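Local structure of DMATS type aromatic prenyltransferase (6ZRY) at residues D8-Q13 with A347-V352; A174-L179 with Y262-G267; V230-D235 with A268-G273. The protein probably transfers a dimethylallyl group to the indole ring of tryptophan, as a bacterial aromatic prenyltransferase of the DMATS type with the ABBA-barrel fold. All blocks are in the same frame, centred on the assembly; numbering follows the deposited sequence. Where two conformers were deposited one is given.

Interaction 1. Residues D8-Q13 with A347-V352; sequences DHLDGQ and AEAYRV
H9 and Q13, one turn apart on the same side of a helix, both give a side-chain N-H to the backbone carbonyl oxygen of A347. H9 NE2 lies 3.0 Å from A347 O, which sits almost exactly in the imidazole plane at the ring edge, although the bond is bent (141° at the hydrogen). Q13 NE2 is also 3.0 Å from A347 O and points at it more directly, at 163°. The two donors approach the oxygen from different directions, H9 more nearly head-on to the C=O and Q13 more from the side. A347 O, in a loop without regular structure, thus accepts from two side-chain donors. The imidazole reaches it because CG of H9 stands anti to the backbone N (chi1 -165°), which also lays CD2 3.7 Å from A349 CA. The other hydrogen of the Q13 amide is used as well, since NE2 donates to V315 O. Q13 OE1, buried and 3.6 Å from the methyl CB of A347, has no polar partner in the model. A leucine in place of Q13 would probably leave both A347 O and V315 O short of a donor, with H9 alone holding the loop carbonyl. Beside the polar pair, L10 presses CD2 onto A347 CB at 3.3 Å, closer than usual for two methyls; alanine is small enough to lie against the helix here. E348 turns its carboxylate elsewhere, into a salt bridge with R318. Helix 6-21 is thereby joined to the loop that follows strand 341-346, while L10 also packs against L32 and L36 of helix 26-36 and V61 of strand 61-68, and Q13 touches F63 on that same strand.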
loop_
_atom_site.group_PDB
_atom_site.type_symbol
_atom_site.label_atom_id
_atom_site.label_comp_id
_atom_site.label_asym_id
_atom_site.label_seq_id
_atom_site.Cartn_x
_atom_site.Cartn_y
_atom_site.Cartn_z
ATOM N N ASP A 8 19.833 8.554 -5.136
ATOM C CA ASP A 8 21.050 7.800 -4.744
ATOM C C ASP A 8 20.659 6.747 -3.696
ATOM O O ASP A 8 20.978 5.547 -3.907
ATOM C CB ASP A 8 22.141 8.717 -4.191
ATOM C CG ASP A 8 22.775 9.669 -5.187
ATOM O OD1 ASP A 8 22.666 9.434 -6.388
ATOM O OD2 ASP A 8 23.312 10.679 -4.734
ATOM N N HIS A 9 19.943 7.174 -2.648
ATOM C CA HIS A 9 19.492 6.313 -1.534
ATOM C C HIS A 9 18.533 5.243 -2.081
ATOM O O HIS A 9 18.799 4.035 -1.881
ATOM C CB HIS A 9 18.884 7.174 -0.439
ATOM C CG HIS A 9 18.733 6.454 0.865
ATOM N ND1 HIS A 9 19.814 6.085 1.631
ATOM C CD2 HIS A 9 17.642 6.015 1.524
ATOM C CE1 HIS A 9 19.373 5.442 2.729
ATOM N NE2 HIS A 9 18.067 5.400 2.677
ATOM N N LEU A 10 17.430 5.656 -2.733
ATOM C CA LEU A 10 16.311 4.731 -3.074
ATOM C C LEU A 10 16.718 3.810 -4.212
ATOM O O LEU A 10 16.314 2.657 -4.204
ATOM C CB LEU A 10 15.076 5.517 -3.485
ATOM C CG LEU A 10 14.534 6.524 -2.475
ATOM C CD1 LEU A 10 13.152 6.965 -2.879
ATOM C CD2 LEU A 10 14.513 5.992 -1.092
ATOM N N ASP A 11 17.446 4.339 -5.188
ATOM C CA ASP A 11 17.869 3.549 -6.365
ATOM C C ASP A 11 18.755 2.394 -5.877
ATOM O O ASP A 11 18.619 1.331 -6.396
ATOM C CB ASP A 11 18.588 4.426 -7.399
ATOM C CG ASP A 11 19.055 3.663 -8.635
ATOM O OD1 ASP A 11 18.192 3.059 -9.333
ATOM O OD2 ASP A 11 20.295 3.659 -8.876
ATOM N N GLY A 12 19.632 2.627 -4.894
ATOM C CA GLY A 12 20.493 1.567 -4.315
ATOM C C GLY A 12 19.676 0.509 -3.603
ATOM O O GLY A 12 19.929 -0.655 -3.780
ATOM N N GLN A 13 18.706 0.930 -2.799
ATOM C CA GLN A 13 17.762 0.023 -2.113
ATOM C C GLN A 13 17.053 -0.851 -3.155
ATOM O O GLN A 13 17.028 -2.075 -2.975
ATOM C CB GLN A 13 16.801 0.842 -1.262
ATOM C CG GLN A 13 17.462 1.521 -0.085
ATOM C CD GLN A 13 16.556 2.466 0.648
ATOM O OE1 GLN A 13 15.835 3.253 0.040
ATOM N NE2 GLN A 13 16.589 2.415 1.971
ATOM N N ALA A 347 12.082 3.309 3.278
ATOM C CA ALA A 347 13.331 3.857 2.722
ATOM C C ALA A 347 14.169 4.525 3.818
ATOM O O ALA A 347 15.386 4.470 3.729
ATOM C CB ALA A 347 12.992 4.826 1.618
ATOM N N GLU A 348 13.539 5.161 4.794
ATOM C CA GLU A 348 14.228 5.935 5.849
ATOM C C GLU A 348 15.246 6.891 5.194
ATOM O O GLU A 348 16.400 7.023 5.702
ATOM C CB GLU A 348 14.928 5.010 6.838
ATOM C CG GLU A 348 13.992 4.090 7.605
ATOM C CD GLU A 348 14.654 3.230 8.681
ATOM O OE1 GLU A 348 14.041 3.043 9.707
ATOM O OE2 GLU A 348 15.784 2.682 8.431
ATOM N N ALA A 349 14.843 7.575 4.139
ATOM C CA ALA A 349 15.706 8.547 3.445
ATOM C C ALA A 349 15.919 9.782 4.340
ATOM O O ALA A 349 16.968 10.429 4.184
ATOM C CB ALA A 349 15.137 8.910 2.099
ATOM N N TYR A 350 14.991 10.101 5.230
ATOM C CA TYR A 350 15.007 11.359 6.026
ATOM C C TYR A 350 15.200 11.115 7.505
ATOM O O TYR A 350 15.837 11.967 8.127
ATOM C CB TYR A 350 13.728 12.155 5.789
ATOM C CG TYR A 350 13.656 12.731 4.412
ATOM C CD1 TYR A 350 14.581 13.677 4.008
ATOM C CD2 TYR A 350 12.726 12.293 3.484
ATOM C CE1 TYR A 350 14.565 14.205 2.735
ATOM C CE2 TYR A 350 12.706 12.791 2.190
ATOM C CZ TYR A 350 13.625 13.760 1.815
ATOM O OH TYR A 350 13.594 14.270 0.561
ATOM N N ARG A 351 14.624 10.049 8.060
ATOM C CA ARG A 351 14.626 9.810 9.514
ATOM C C ARG A 351 14.590 8.313 9.784
ATOM O O ARG A 351 13.883 7.576 9.029
ATOM C CB ARG A 351 13.431 10.542 10.141
ATOM C CG ARG A 351 13.456 10.593 11.655
ATOM C CD ARG A 351 12.493 11.621 12.205
ATOM N NE ARG A 351 12.600 11.699 13.667
ATOM C CZ ARG A 351 11.946 10.923 14.544
ATOM N NH1 ARG A 351 11.088 9.993 14.129
ATOM N NH2 ARG A 351 12.149 11.095 15.842
ATOM N N VAL A 352 15.358 7.868 10.776
ATOM C CA VAL A 352 15.173 6.542 11.426
ATOM C C VAL A 352 14.429 6.836 12.714
ATOM O O VAL A 352 14.995 7.506 13.526
ATOM C CB VAL A 352 16.507 5.840 11.681
ATOM C CG1 VAL A 352 16.337 4.544 12.464
ATOM C CG2 VAL A 352 17.249 5.594 10.384
#

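Interaction 2. Residues A174-L179 with Y262-G267; sequences ASYRAL and YTFTEG
Y262 meets helix 174-182 through L179, whose methyl CD1 sits over one face of the phenol ring in a CH-pi contact, 3.7 Å from the centroid of the Y262 ring and 18° off its normal. T263 points away, as strand alternation requires, and F264 returns to the helix side. Its ring is wedged among three residues: S175 CB comes 3.5 Å from F264 CD1, the backbone N of Y176 lies over one face near the rim, and L179 CD2 reaches the ring edge at F264 CZ. The Y176 ring meets F264 obliquely, CD1 to CE2 at 4.0 Å. A small serine lets the helix come close here, and L179, its CG swung away from its own amide nitrogen (chi1 -180°), spreads its two methyls between both aromatics. At T265 the contact turns polar. One water accepts from T265 N and donates to S175 OG at 3.0 Å; a second accepts from S175 OG at 2.7 Å and donates to T265 O, so the hydroxyl links both backbone groups of the strand end. A helix laid on the outer side of an antiparallel strand, running at 144° to it, is the layering of the ABBA barrel.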
loop_
_atom_site.group_PDB
_atom_site.type_symbol
_atom_site.label_atom_id
_atom_site.label_comp_id
_atom_site.label_asym_id
_atom_site.label_seq_id
_atom_site.Cartn_x
_atom_site.Cartn_y
_atom_site.Cartn_z
ATOM N N ALA A 174 -22.353 -4.710 -5.927
ATOM C CA ALA A 174 -23.105 -5.660 -5.065
ATOM C C ALA A 174 -22.225 -6.071 -3.879
ATOM O O ALA A 174 -22.727 -6.037 -2.721
ATOM C CB ALA A 174 -23.581 -6.850 -5.845
ATOM N N SER A 175 -20.946 -6.409 -4.112
ATOM C CA SER A 175 -20.029 -6.776 -2.990
ATOM C C SER A 175 -19.850 -5.562 -2.102
ATOM O O SER A 175 -19.857 -5.696 -0.841
ATOM C CB SER A 175 -18.737 -7.312 -3.477
ATOM O OG SER A 175 -18.951 -8.501 -4.211
ATOM N N TYR A 176 -19.740 -4.393 -2.719
ATOM C CA TYR A 176 -19.581 -3.134 -1.975
ATOM C C TYR A 176 -20.829 -2.910 -1.122
ATOM O O TYR A 176 -20.702 -2.516 0.057
ATOM C CB TYR A 176 -19.306 -1.964 -2.926
ATOM C CG TYR A 176 -19.186 -0.642 -2.221
ATOM C CD1 TYR A 176 -18.194 -0.411 -1.276
ATOM C CD2 TYR A 176 -20.082 0.386 -2.480
ATOM C CE1 TYR A 176 -18.093 0.803 -0.613
ATOM C CE2 TYR A 176 -19.978 1.611 -1.841
ATOM C CZ TYR A 176 -18.983 1.821 -0.900
ATOM O OH TYR A 176 -18.895 3.042 -0.283
ATOM N N ARG A 177 -22.011 -3.133 -1.695
ATOM C CA ARG A 177 -23.302 -2.958 -0.965
ATOM C C ARG A 177 -23.294 -3.909 0.246
ATOM O O ARG A 177 -23.669 -3.472 1.330
ATOM C CB ARG A 177 -24.515 -3.169 -1.887
ATOM C CG ARG A 177 -25.024 -1.887 -2.540
ATOM C CD ARG A 177 -26.308 -2.038 -3.346
ATOM N NE ARG A 177 -26.024 -2.546 -4.680
ATOM C CZ ARG A 177 -26.191 -3.808 -5.094
ATOM N NH1 ARG A 177 -26.674 -4.744 -4.287
ATOM N NH2 ARG A 177 -25.872 -4.130 -6.334
ATOM N N ALA A 178 -22.811 -5.143 0.059
ATOM C CA ALA A 178 -22.645 -6.146 1.140
ATOM C C ALA A 178 -21.734 -5.573 2.235
ATOM O O ALA A 178 -22.064 -5.722 3.424
ATOM C CB ALA A 178 -22.100 -7.441 0.589
ATOM N N LEU A 179 -20.647 -4.887 1.852
ATOM C CA LEU A 179 -19.718 -4.302 2.839
ATOM C C LEU A 179 -20.400 -3.128 3.545
ATOM O O LEU A 179 -20.335 -3.078 4.769
ATOM C CB LEU A 179 -18.412 -3.902 2.145
ATOM C CG LEU A 179 -17.329 -3.276 3.033
ATOM C CD1 LEU A 179 -16.753 -4.275 4.003
ATOM C CD2 LEU A 179 -16.215 -2.687 2.190
ATOM N N TYR A 262 -10.542 -5.166 0.511
ATOM C CA TYR A 262 -11.602 -5.991 -0.077
ATOM C C TYR A 262 -11.426 -5.997 -1.572
ATOM O O TYR A 262 -11.336 -4.930 -2.164
ATOM C CB TYR A 262 -12.962 -5.411 0.332
ATOM C CG TYR A 262 -13.173 -5.419 1.819
ATOM C CD1 TYR A 262 -12.710 -4.388 2.635
ATOM C CD2 TYR A 262 -13.722 -6.528 2.423
ATOM C CE1 TYR A 262 -12.848 -4.442 4.020
ATOM C CE2 TYR A 262 -13.899 -6.591 3.794
ATOM C CZ TYR A 262 -13.477 -5.546 4.596
ATOM O OH TYR A 262 -13.660 -5.668 5.954
ATOM N N THR A 263 -11.382 -7.158 -2.176
ATOM C CA THR A 263 -11.288 -7.309 -3.629
ATOM C C THR A 263 -12.685 -7.547 -4.184
ATOM O O THR A 263 -13.287 -8.561 -3.826
ATOM C CB THR A 263 -10.312 -8.415 -4.015
ATOM O OG1 THR A 263 -9.050 -8.078 -3.455
ATOM C CG2 THR A 263 -10.149 -8.534 -5.504
ATOM N N PHE A 264 -13.156 -6.615 -5.008
ATOM C CA PHE A 264 -14.470 -6.636 -5.696
ATOM C C PHE A 264 -14.247 -7.083 -7.128
ATOM O O PHE A 264 -13.362 -6.515 -7.829
ATOM C CB PHE A 264 -15.143 -5.266 -5.675
ATOM C CG PHE A 264 -15.333 -4.675 -4.308
ATOM C CD1 PHE A 264 -15.753 -5.462 -3.242
ATOM C CD2 PHE A 264 -15.104 -3.329 -4.074
ATOM C CE1 PHE A 264 -15.962 -4.909 -1.981
ATOM C CE2 PHE A 264 -15.303 -2.788 -2.809
ATOM C CZ PHE A 264 -15.719 -3.582 -1.769
ATOM N N THR A 265 -15.020 -8.055 -7.559
ATOM C CA THR A 265 -14.920 -8.621 -8.914
ATOM C C THR A 265 -16.316 -8.712 -9.546
ATOM O O THR A 265 -17.321 -8.785 -8.791
ATOM C CB THR A 265 -14.167 -9.954 -8.847
ATOM O OG1 THR A 265 -13.835 -10.253 -10.198
ATOM C CG2 THR A 265 -14.966 -11.058 -8.181
ATOM N N GLU A 266 -16.353 -8.698 -10.881
ATOM C CA GLU A 266 -17.591 -8.793 -11.691
ATOM C C GLU A 266 -18.358 -10.077 -11.377
ATOM O O GLU A 266 -17.729 -11.147 -11.276
ATOM C CB GLU A 266 -17.248 -8.827 -13.164
ATOM C CG GLU A 266 -16.943 -7.483 -13.745
ATOM C CD GLU A 266 -16.920 -7.521 -15.261
ATOM O OE1 GLU A 266 -16.029 -6.922 -15.836
ATOM O OE2 GLU A 266 -17.803 -8.191 -15.850
ATOM N N GLY A 267 -19.670 -9.957 -11.233
ATOM C CA GLY A 267 -20.587 -11.097 -11.117
ATOM C C GLY A 267 -20.640 -11.698 -9.721
ATOM O O GLY A 267 -21.409 -12.649 -9.547
HETATM O O HOH W 1 -16.404 -9.396 -5.429
HETATM O O HOH W 2 -18.763 -7.192 -6.553
#

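Interaction 3. Residues V230-D235 with A268-G273; sequences VVDGVD and ADRPVG
V231 and P271 make the close-packed half of this contact. V231 CG2 rests 3.8 Å from P271 CB, the two side chains crossing at a slant, and the other branch, CG1, lies 3.4 Å from P271 O and alongside the backbone of G273. The beta-branched valine can do both because its methyls diverge, CG1 trans to the amide nitrogen (chi1 -177°) and CG2 beside it. V230 adds its CG2 to P271 CG at 4.1 Å. Proline suits this spot, a compact ring that packs against both valines and also touches Y262, F264 and S175. Its carbonyl oxygen receives the N-H of D232 at 3.2 Å between D232 N and P271 O, with the donor nearly in line with the C=O. The V231 CA comes to 3.6 Å from the same P271 O in a weaker C-H...O contact. The bonded D232 stands at the second position of a type II beta turn from V231 to V234, whose third position is held by G233 with the positive phi that this turn needs. The turn joins helix 221-228 to helix 236-247, on the outer layer of the ABBA barrel, and its partner is the loop between two barrel strands, 258-265 and 273-278. Toward solvent the apolar packing ends, and exposed D232 and R270 meet only through carbon-to-oxygen contacts, D232 OD1 lying 3.5 Å from R270 CB without pairing with the guanidinium. R270 bends at chi2 (-73°), bringing its aliphatic CD to within 3.3 Å of V230 O. R270 NH1 donates instead to D269 O at 3.0 Å, and its charge pairing with D269 OD2 is long, the oxygen lying well out of the guanidinium plane. D269, a calcium ligand in a structure of this protein, carries no calcium here.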
loop_
_atom_site.group_PDB
_atom_site.type_symbol
_atom_site.label_atom_id
_atom_site.label_comp_id
_atom_site.label_asym_id
_atom_site.label_seq_id
_atom_site.Cartn_x
_atom_site.Cartn_y
_atom_site.Cartn_z
ATOM N N VAL A 230 -17.571 -10.702 5.753
ATOM C CA VAL A 230 -18.405 -10.587 4.506
ATOM C C VAL A 230 -17.670 -11.232 3.328
ATOM O O VAL A 230 -18.334 -11.526 2.317
ATOM C CB VAL A 230 -18.853 -9.149 4.139
ATOM C CG1 VAL A 230 -19.684 -8.514 5.247
ATOM C CG2 VAL A 230 -17.694 -8.247 3.736
ATOM N N VAL A 231 -16.358 -11.440 3.424
ATOM C CA VAL A 231 -15.565 -12.038 2.323
ATOM C C VAL A 231 -15.730 -13.552 2.320
ATOM O O VAL A 231 -15.518 -14.202 3.394
ATOM C CB VAL A 231 -14.089 -11.653 2.428
ATOM C CG1 VAL A 231 -13.272 -12.209 1.262
ATOM C CG2 VAL A 231 -13.925 -10.130 2.571
ATOM N N ASP A 232 -15.947 -14.089 1.121
ATOM C CA ASP A 232 -15.938 -15.528 0.785
ATOM C C ASP A 232 -14.723 -16.220 1.363
ATOM O O ASP A 232 -13.601 -15.854 0.978
ATOM C CB ASP A 232 -15.863 -15.747 -0.724
ATOM C CG ASP A 232 -17.206 -15.767 -1.395
ATOM O OD1 ASP A 232 -18.183 -15.318 -0.768
ATOM O OD2 ASP A 232 -17.265 -16.247 -2.537
ATOM N N GLY A 233 -14.963 -17.201 2.223
ATOM C CA GLY A 233 -13.983 -18.218 2.604
ATOM C C GLY A 233 -12.900 -17.699 3.529
ATOM O O GLY A 233 -11.957 -18.460 3.762
ATOM N N VAL A 234 -13.021 -16.494 4.099
ATOM C CA VAL A 234 -12.028 -16.035 5.115
ATOM C C VAL A 234 -12.274 -16.745 6.442
ATOM O O VAL A 234 -13.455 -16.945 6.852
ATOM C CB VAL A 234 -11.971 -14.516 5.322
ATOM C CG1 VAL A 234 -11.653 -13.799 4.033
ATOM C CG2 VAL A 234 -13.223 -13.981 5.981
ATOM N N ASP A 235 -11.179 -17.079 7.103
ATOM C CA ASP A 235 -11.143 -17.702 8.432
ATOM C C ASP A 235 -10.915 -16.579 9.444
ATOM O O ASP A 235 -9.781 -16.076 9.502
ATOM C CB ASP A 235 -10.056 -18.778 8.433
ATOM C CG ASP A 235 -9.943 -19.594 9.701
ATOM O OD1 ASP A 235 -10.285 -19.083 10.765
ATOM O OD2 ASP A 235 -9.472 -20.732 9.602
ATOM N N ALA A 268 -19.871 -11.182 -8.751
ATOM C CA ALA A 268 -19.866 -11.672 -7.350
ATOM C C ALA A 268 -20.672 -10.703 -6.484
ATOM O O ALA A 268 -20.676 -9.481 -6.818
ATOM C CB ALA A 268 -18.452 -11.814 -6.842
ATOM N N ASP A 269 -21.337 -11.191 -5.418
ATOM C CA ASP A 269 -22.068 -10.293 -4.483
ATOM C C ASP A 269 -21.352 -10.239 -3.134
ATOM O O ASP A 269 -21.822 -9.516 -2.260
ATOM C CB ASP A 269 -23.547 -10.663 -4.392
ATOM C CG ASP A 269 -23.867 -11.895 -3.547
ATOM O OD1 ASP A 269 -22.900 -12.613 -3.161
ATOM O OD2 ASP A 269 -25.129 -12.118 -3.259
ATOM N N ARG A 270 -20.240 -10.959 -2.976
ATOM C CA ARG A 270 -19.359 -10.839 -1.775
ATOM C C ARG A 270 -17.938 -10.571 -2.283
ATOM O O ARG A 270 -17.564 -11.038 -3.359
ATOM C CB ARG A 270 -19.423 -12.097 -0.877
ATOM C CG ARG A 270 -20.809 -12.422 -0.279
ATOM C CD ARG A 270 -21.256 -11.473 0.846
ATOM N NE ARG A 270 -22.598 -11.806 1.365
ATOM C CZ ARG A 270 -23.767 -11.388 0.827
ATOM N NH1 ARG A 270 -23.777 -10.608 -0.234
ATOM N NH2 ARG A 270 -24.930 -11.765 1.367
ATOM N N PRO A 271 -17.110 -9.784 -1.558
ATOM C CA PRO A 271 -15.696 -9.657 -1.914
ATOM C C PRO A 271 -15.090 -11.056 -1.998
ATOM O O PRO A 271 -15.522 -11.900 -1.227
ATOM C CB PRO A 271 -15.071 -8.845 -0.775
ATOM C CG PRO A 271 -16.263 -8.107 -0.132
ATOM C CD PRO A 271 -17.465 -9.001 -0.366
ATOM N N VAL A 272 -14.118 -11.256 -2.905
ATOM C CA VAL A 272 -13.488 -12.581 -3.207
ATOM C C VAL A 272 -12.064 -12.642 -2.652
ATOM O O VAL A 272 -11.396 -13.673 -2.852
ATOM C CB VAL A 272 -13.508 -12.867 -4.708
ATOM C CG1 VAL A 272 -14.942 -12.980 -5.218
ATOM C CG2 VAL A 272 -12.727 -11.829 -5.510
ATOM N N GLY A 273 -11.586 -11.563 -2.068
ATOM C CA GLY A 273 -10.239 -11.486 -1.495
ATOM C C GLY A 273 -10.265 -10.516 -0.374
ATOM O O GLY A 273 -11.075 -9.543 -0.467
#

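From the N terminus, helix 6-21 is the first element to be used: interaction 1 closes a loop of more than 330 residues by bringing it to the chain that leaves strand 341-346. Interactions 2 and 3 are both nested inside that loop, on the opposite side of the chain's centre. Pairing 174-179 with 262-267 closes a loop of 82 residues, and pairing 230-235 with 268-273 closes one of 32. These two loops cross, since their segments alternate along the chain. Their centres are only about 8 Å apart, and they touch where T263 pairs with V272 and G273. Together they tie helix 174-182 and the 230-235 turn to one barrel hairpin.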